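Side-chain contacts in putative iron-regulated protein A (Parabacteroides distasonis ATCC 8503, PDB 4ECG), which binds calcium ions and, as an imelysin-like member of the M75 peptidase family, is a putative metalloendopeptidase probably linked to iron regulation: residues Thr13-Phe16 against Lys17-Pro20; Ile229-Met232 against Leu233-Asn236; Leu372-Val375 against Lys376-Phe379. All coordinates share one frame; numbering follows the deposited sequence.

Interaction 1 (Thr13-Phe16 against Lys17-Pro20)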
loop_
_atom_site.group_PDB
_atom_site.type_symbol
_atom_site.label_atom_id
_atom_site.label_comp_id
_atom_site.label_asym_id
_atom_site.label_seq_id
_atom_site.Cartn_x
_atom_site.Cartn_y
_atom_site.Cartn_z
ATOM N N THR A 13 9.826 15.947 -27.665
ATOM C CA THR A 13 10.617 14.802 -28.196
ATOM C C THR A 13 11.422 14.080 -27.091
ATOM O O THR A 13 11.749 12.924 -27.293
ATOM C CB THR A 13 11.521 15.177 -29.431
ATOM O OG1 THR A 13 11.764 16.593 -29.475
ATOM C CG2 THR A 13 10.858 14.744 -30.774
ATOM N N TYR A 14 11.708 14.707 -25.938
ATOM C CA TYR A 14 12.404 13.993 -24.817
ATOM C C TYR A 14 11.543 13.006 -24.037
ATOM O O TYR A 14 10.393 13.273 -23.732
ATOM C CB TYR A 14 12.991 14.936 -23.760
ATOM C CG TYR A 14 14.009 15.905 -24.283
ATOM C CD1 TYR A 14 15.164 15.461 -24.953
ATOM C CD2 TYR A 14 13.819 17.286 -24.117
ATOM C CE1 TYR A 14 16.067 16.364 -25.455
ATOM C CE2 TYR A 14 14.732 18.190 -24.605
ATOM C CZ TYR A 14 15.840 17.725 -25.264
ATOM O OH TYR A 14 16.721 18.656 -25.719
ATOM N N ASP A 15 12.144 11.882 -23.663
ATOM C CA ASP A 15 11.525 10.923 -22.739
ATOM C C ASP A 15 12.589 10.393 -21.742
ATOM O O ASP A 15 13.748 10.803 -21.793
ATOM C CB ASP A 15 10.794 9.800 -23.512
ATOM C CG ASP A 15 11.740 8.849 -24.251
ATOM O OD1 ASP A 15 12.915 8.698 -23.894
ATOM O OD2 ASP A 15 11.298 8.208 -25.207
ATOM N N PHE A 16 12.201 9.500 -20.841
ATOM C CA PHE A 16 13.118 9.001 -19.817
ATOM C C PHE A 16 14.392 8.309 -20.307
ATOM O O PHE A 16 15.402 8.374 -19.615
ATOM C CB PHE A 16 12.387 8.028 -18.903
ATOM C CG PHE A 16 11.371 8.683 -18.011
ATOM C CD1 PHE A 16 11.752 9.699 -17.137
ATOM C CD2 PHE A 16 10.050 8.273 -18.026
ATOM C CE1 PHE A 16 10.846 10.304 -16.294
ATOM C CE2 PHE A 16 9.115 8.891 -17.198
ATOM C CZ PHE A 16 9.514 9.904 -16.321
ATOM N N LYS A 17 14.337 7.662 -21.475
ATOM C CA LYS A 17 15.477 6.951 -22.082
ATOM C C LYS A 17 16.243 7.811 -23.103
ATOM O O LYS A 17 17.165 7.334 -23.722
ATOM C CB LYS A 17 14.985 5.638 -22.748
ATOM C CG LYS A 17 14.828 4.441 -21.776
ATOM C CD LYS A 17 13.696 3.442 -22.150
ATOM C CE LYS A 17 14.155 2.155 -22.871
ATOM N NZ LYS A 17 13.377 0.947 -22.427
ATOM N N ASN A 18 15.833 9.076 -23.277
ATOM C CA ASN A 18 16.421 10.035 -24.245
ATOM C C ASN A 18 16.358 11.419 -23.591
ATOM O O ASN A 18 15.474 12.225 -23.875
ATOM C CB ASN A 18 15.651 10.087 -25.586
ATOM C CG ASN A 18 15.631 8.753 -26.318
ATOM O OD1 ASN A 18 16.548 8.428 -27.071
ATOM N ND2 ASN A 18 14.561 7.975 -26.113
ATOM N N LEU A 19 17.280 11.656 -22.667
ATOM C CA LEU A 19 17.321 12.879 -21.910
ATOM C C LEU A 19 18.416 13.782 -22.442
ATOM O O LEU A 19 19.370 13.309 -23.103
ATOM C CB LEU A 19 17.575 12.579 -20.432
ATOM C CG LEU A 19 16.393 11.978 -19.688
ATOM C CD1 LEU A 19 16.937 11.201 -18.512
ATOM C CD2 LEU A 19 15.389 13.028 -19.225
ATOM N N PRO A 20 18.287 15.097 -22.157
ATOM C CA PRO A 20 19.424 15.996 -22.412
ATOM C C PRO A 20 20.455 15.790 -21.311
ATOM O O PRO A 20 20.161 15.129 -20.290
ATOM C CB PRO A 20 18.789 17.396 -22.328
ATOM C CG PRO A 20 17.598 17.244 -21.393
ATOM C CD PRO A 20 17.117 15.818 -21.583
#

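Interaction 2 (Ile229-Met232 against Leu233-Asn236)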
loop_
_atom_site.group_PDB
_atom_site.type_symbol
_atom_site.label_atom_id
_atom_site.label_comp_id
_atom_site.label_asym_id
_atom_site.label_seq_id
_atom_site.Cartn_x
_atom_site.Cartn_y
_atom_site.Cartn_z
ATOM N N ILE A 229 18.754 7.444 0.262
ATOM C CA ILE A 229 18.042 7.864 -0.952
ATOM C C ILE A 229 17.743 6.687 -1.883
ATOM O O ILE A 229 16.668 6.617 -2.433
ATOM C CB ILE A 229 18.856 8.929 -1.774
ATOM C CG1 ILE A 229 18.977 10.285 -1.053
ATOM C CG2 ILE A 229 18.206 9.202 -3.116
ATOM C CD1 ILE A 229 17.677 11.035 -1.049
ATOM N N GLU A 230 18.719 5.813 -2.125
ATOM C CA GLU A 230 18.521 4.596 -2.991
ATOM C C GLU A 230 17.389 3.740 -2.409
ATOM O O GLU A 230 16.575 3.216 -3.151
ATOM C CB GLU A 230 19.820 3.754 -3.131
ATOM C CG GLU A 230 19.751 2.533 -4.087
ATOM C CD GLU A 230 21.032 1.660 -4.096
ATOM O OE1 GLU A 230 21.882 1.807 -3.173
ATOM O OE2 GLU A 230 21.212 0.843 -5.041
ATOM N N LEU A 231 17.311 3.663 -1.081
ATOM C CA LEU A 231 16.253 2.895 -0.409
ATOM C C LEU A 231 14.873 3.454 -0.738
ATOM O O LEU A 231 13.923 2.694 -1.011
ATOM C CB LEU A 231 16.483 2.903 1.109
ATOM C CG LEU A 231 15.831 1.848 1.977
ATOM C CD1 LEU A 231 16.203 0.453 1.492
ATOM C CD2 LEU A 231 16.247 2.085 3.404
HETATM N N MSE A 232 14.754 4.783 -0.731
HETATM C CA MSE A 232 13.456 5.434 -0.986
HETATM C C MSE A 232 12.993 5.060 -2.378
HETATM O O MSE A 232 11.814 4.847 -2.576
HETATM C CB MSE A 232 13.532 6.973 -0.909
HETATM C CG MSE A 232 13.790 7.597 0.499
HETATM SE SE MSE A 232 14.199 9.479 0.439
HETATM C CE MSE A 232 12.518 10.122 -0.238
ATOM N N LEU A 233 13.935 5.003 -3.336
ATOM C CA LEU A 233 13.606 4.849 -4.772
ATOM C C LEU A 233 13.511 3.392 -5.212
ATOM O O LEU A 233 13.054 3.113 -6.310
ATOM C CB LEU A 233 14.644 5.558 -5.639
ATOM C CG LEU A 233 14.476 7.081 -5.669
ATOM C CD1 LEU A 233 15.808 7.772 -5.919
ATOM C CD2 LEU A 233 13.453 7.483 -6.720
ATOM N N ASN A 234 13.890 2.465 -4.337
ATOM C CA ASN A 234 14.207 1.099 -4.748
ATOM C C ASN A 234 13.034 0.288 -5.270
ATOM O O ASN A 234 11.883 0.541 -4.904
ATOM C CB ASN A 234 14.940 0.307 -3.618
ATOM C CG ASN A 234 13.996 -0.437 -2.690
ATOM O OD1 ASN A 234 13.607 -1.599 -2.951
ATOM N ND2 ASN A 234 13.649 0.209 -1.570
ATOM N N GLY A 235 13.387 -0.759 -6.033
ATOM C CA GLY A 235 12.461 -1.573 -6.803
ATOM C C GLY A 235 11.927 -2.807 -6.114
ATOM O O GLY A 235 11.036 -3.497 -6.676
ATOM N N ASN A 236 12.493 -3.152 -4.952
ATOM C CA ASN A 236 11.961 -4.286 -4.153
ATOM C C ASN A 236 10.765 -3.833 -3.328
ATOM O O ASN A 236 9.675 -4.420 -3.420
ATOM C CB ASN A 236 13.011 -4.839 -3.185
ATOM C CG ASN A 236 14.139 -5.553 -3.893
ATOM O OD1 ASN A 236 14.238 -5.479 -5.128
ATOM N ND2 ASN A 236 15.003 -6.272 -3.113
#

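Interaction 3 (Leu372-Val375 against Lys376-Phe379)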
loop_
_atom_site.group_PDB
_atom_site.type_symbol
_atom_site.label_atom_id
_atom_site.label_comp_id
_atom_site.label_asym_id
_atom_site.label_seq_id
_atom_site.Cartn_x
_atom_site.Cartn_y
_atom_site.Cartn_z
ATOM N N LEU A 372 11.603 6.508 -12.404
ATOM C CA LEU A 372 12.165 6.350 -11.076
ATOM C C LEU A 372 13.525 5.626 -11.118
ATOM O O LEU A 372 14.383 5.958 -10.355
ATOM C CB LEU A 372 11.189 5.612 -10.159
ATOM C CG LEU A 372 9.881 6.345 -9.876
ATOM C CD1 LEU A 372 8.850 5.316 -9.420
ATOM C CD2 LEU A 372 10.144 7.482 -8.890
ATOM N N GLY A 373 13.721 4.663 -12.013
ATOM C CA GLY A 373 15.055 4.052 -12.241
ATOM C C GLY A 373 16.148 5.053 -12.617
ATOM O O GLY A 373 17.320 4.943 -12.167
ATOM N N VAL A 374 15.767 6.029 -13.443
ATOM C CA VAL A 374 16.722 7.013 -13.949
ATOM C C VAL A 374 17.054 7.954 -12.805
ATOM O O VAL A 374 18.239 8.200 -12.531
ATOM C CB VAL A 374 16.209 7.780 -15.178
ATOM C CG1 VAL A 374 17.235 8.819 -15.585
ATOM C CG2 VAL A 374 15.982 6.817 -16.328
ATOM N N VAL A 375 16.031 8.404 -12.081
ATOM C CA VAL A 375 16.271 9.211 -10.893
ATOM C C VAL A 375 17.210 8.470 -9.928
ATOM O O VAL A 375 18.110 9.060 -9.402
ATOM C CB VAL A 375 14.994 9.631 -10.132
ATOM C CG1 VAL A 375 15.406 10.419 -8.898
ATOM C CG2 VAL A 375 14.068 10.510 -10.979
ATOM N N LYS A 376 17.026 7.173 -9.727
ATOM C CA LYS A 376 17.840 6.425 -8.757
ATOM C C LYS A 376 19.294 6.361 -9.197
ATOM O O LYS A 376 20.209 6.309 -8.366
ATOM C CB LYS A 376 17.299 5.009 -8.608
ATOM C CG LYS A 376 17.858 4.189 -7.468
ATOM C CD LYS A 376 17.124 2.849 -7.353
ATOM C CE LYS A 376 17.706 1.817 -8.315
ATOM N NZ LYS A 376 16.782 0.661 -8.595
ATOM N N SER A 377 19.472 6.328 -10.510
ATOM C CA SER A 377 20.791 6.215 -11.116
ATOM C C SER A 377 21.641 7.455 -10.837
ATOM O O SER A 377 22.867 7.338 -10.750
ATOM C CB SER A 377 20.710 5.887 -12.621
ATOM O OG SER A 377 20.579 7.054 -13.370
ATOM N N LYS A 378 21.008 8.607 -10.600
ATOM C CA LYS A 378 21.760 9.810 -10.183
ATOM C C LYS A 378 22.259 9.775 -8.727
ATOM O O LYS A 378 22.618 10.810 -8.206
ATOM C CB LYS A 378 20.974 11.107 -10.406
ATOM C CG LYS A 378 20.274 11.278 -11.766
ATOM C CD LYS A 378 21.182 11.208 -12.998
ATOM C CE LYS A 378 20.338 11.314 -14.264
ATOM N NZ LYS A 378 21.161 11.606 -15.454
ATOM N N PHE A 379 22.310 8.606 -8.086
ATOM C CA PHE A 379 22.767 8.457 -6.685
ATOM C C PHE A 379 23.417 7.070 -6.462
ATOM O O PHE A 379 23.355 6.532 -5.364
ATOM C CB PHE A 379 21.585 8.603 -5.658
ATOM C CG PHE A 379 20.750 9.893 -5.782
ATOM C CD1 PHE A 379 21.071 11.036 -5.058
ATOM C CD2 PHE A 379 19.599 9.945 -6.583
ATOM C CE1 PHE A 379 20.290 12.200 -5.173
ATOM C CE2 PHE A 379 18.813 11.111 -6.700
ATOM C CZ PHE A 379 19.160 12.237 -6.000
#

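Interaction 1 (Thr13-Phe16 against Lys17-Pro20)
The ring of Tyr14 carries Pro20 over one face and the backbone oxygen of Asn18 at its edge. Pro20 CD sits over the face, offset toward the rim and 4.0 Å from the centroid of the Tyr14 ring, a CH-pi contact. Asn18 O lies near the ring plane, 3.4 Å from Tyr14 CD1. A second pair of flat groups, the Asp15 carboxylate and the Asn18 amide, are turned 48° against each other. Asn18 ND2 donates to Asp15 OD1 at 2.9 Å, meeting it on the syn side, 27° out of the carboxylate plane, with OD1 near the amide plane of Asn18. Asp15 CG is tucked between the backbone N and the carbonyl carbon (chi1 69°), which folds OD1 over the turn, where it also takes a weak bond from Lys17 N. The backbone makes a type I beta turn from Asp15 to Asn18, closed by Asn18 N to Asp15 O at 3.1 Å; with a weak bond from Asp15 N to Asn18 O, the two residues form a single antiparallel hydrogen-bonded pair. The turn precedes helix 29-68 and rides on two others: Tyr14 and Pro20 touch Thr325 of helix 324-343, while Phe16 touches Thr370 and Leu19 touches Val374 of helix 355-377.

Interaction 2 (Ile229-Met232 against Leu233-Asn236)
Leu231 O is gripped twice by Asn234. The strong bond comes from the side chain: Asn234 ND2 lies 2.6 Å from Leu231 O, in the carbonyl plane and on a lone pair, with an N-H...O angle of 158°. The oxygen also lies nearly in the amide plane of Asn234, so the amide is turned squarely to its acceptor. The second bond, Asn234 N to Leu231 O at 3.3 Å, is weak. This is the C-terminal end of helix 225-233. Its last turn is still made by Leu233 N donating to Ile229 O at 3.3 Å, and Asn234 is the first residue to leave helical angles. Asn234 then opens an Asx turn, its OD1 accepting from Asn236 N at 2.8 Å, so that the one amide ties the helix end to the loop leading to helix 239-259; ND2 has a further partner in Asn237 OD1. On the buried side, Ile229 and Leu233 extend in the same direction from the helix, with Ile229 CG2 4.0 Å from Leu233 CD1. Ile229 CG2 stands anti to the backbone N, which brings that branch, and not CG1, to the leucine. Leu315 of helix 315-322 touches both side chains, and Phe96 touches Leu231 and Asn234.

Interaction 3 (Leu372-Val375 against Lys376-Phe379)
Residues 372-377 are the end of helix 355-377, and Lys378 and Phe379 follow it. Lys376 N bonds to Leu372 O and Ser377 N to Gly373 O, both at 3.0 Å, and Lys378 is the first residue to leave helical angles. There the pattern tightens: Lys378 N bonds to Val375 O at 3.2 Å, approaching from above the carbonyl plane. Three donors reach Val374 O. Ser377 OG, at 2.7 Å from Val374 O, in the carbonyl plane and on a lone pair, gives the one bond that is not weak; the others come from Ser377 N and Lys378 N. With chi1 at 86°, Ser377 OG swings back along the helix to that oxygen. This is the C-terminal end of an alpha helix, where Lys378 N bonds mainly to the carbonyl three residues back. Val375 O lies at the edge of the Phe379 ring, near its plane and 3.3 Å from Phe379 CD2, while Val375 CG1 meets Phe379 CE2 at 4.1 Å. Val374 CG1 lies 4.2 Å from Lys378 CE. The lysine chain is bent at chi2 (-58°), and its NZ forms a salt bridge with Asp22. Leu318 and Ile322 of helix 315-322 pack on Phe379.

How the interactions relate
Interaction 1 is a surface turn near the N-terminus, about 30 Å between its centre and that of the chain, whereas interactions 2 and 3 are partly buried helix ends. Helix 355-377 joins all three. Leu233 of interaction 2 packs on Leu372, Val375 and Lys376 of interaction 3, and Ile229 lies against Phe379; Val374 is met by Phe16 O and Leu19 of interaction 1. Interactions 1 and 2 do not touch, their nearest atoms being about 10 Å apart. The chemistry follows place: a carboxylate-amide pair links the two limbs of the exposed turn, while an amide and a hydroxyl respectively hold carbonyls at the two helix ends, beside apolar contacts, those of Ile229, Leu233, Val375 and Phe379 being buried.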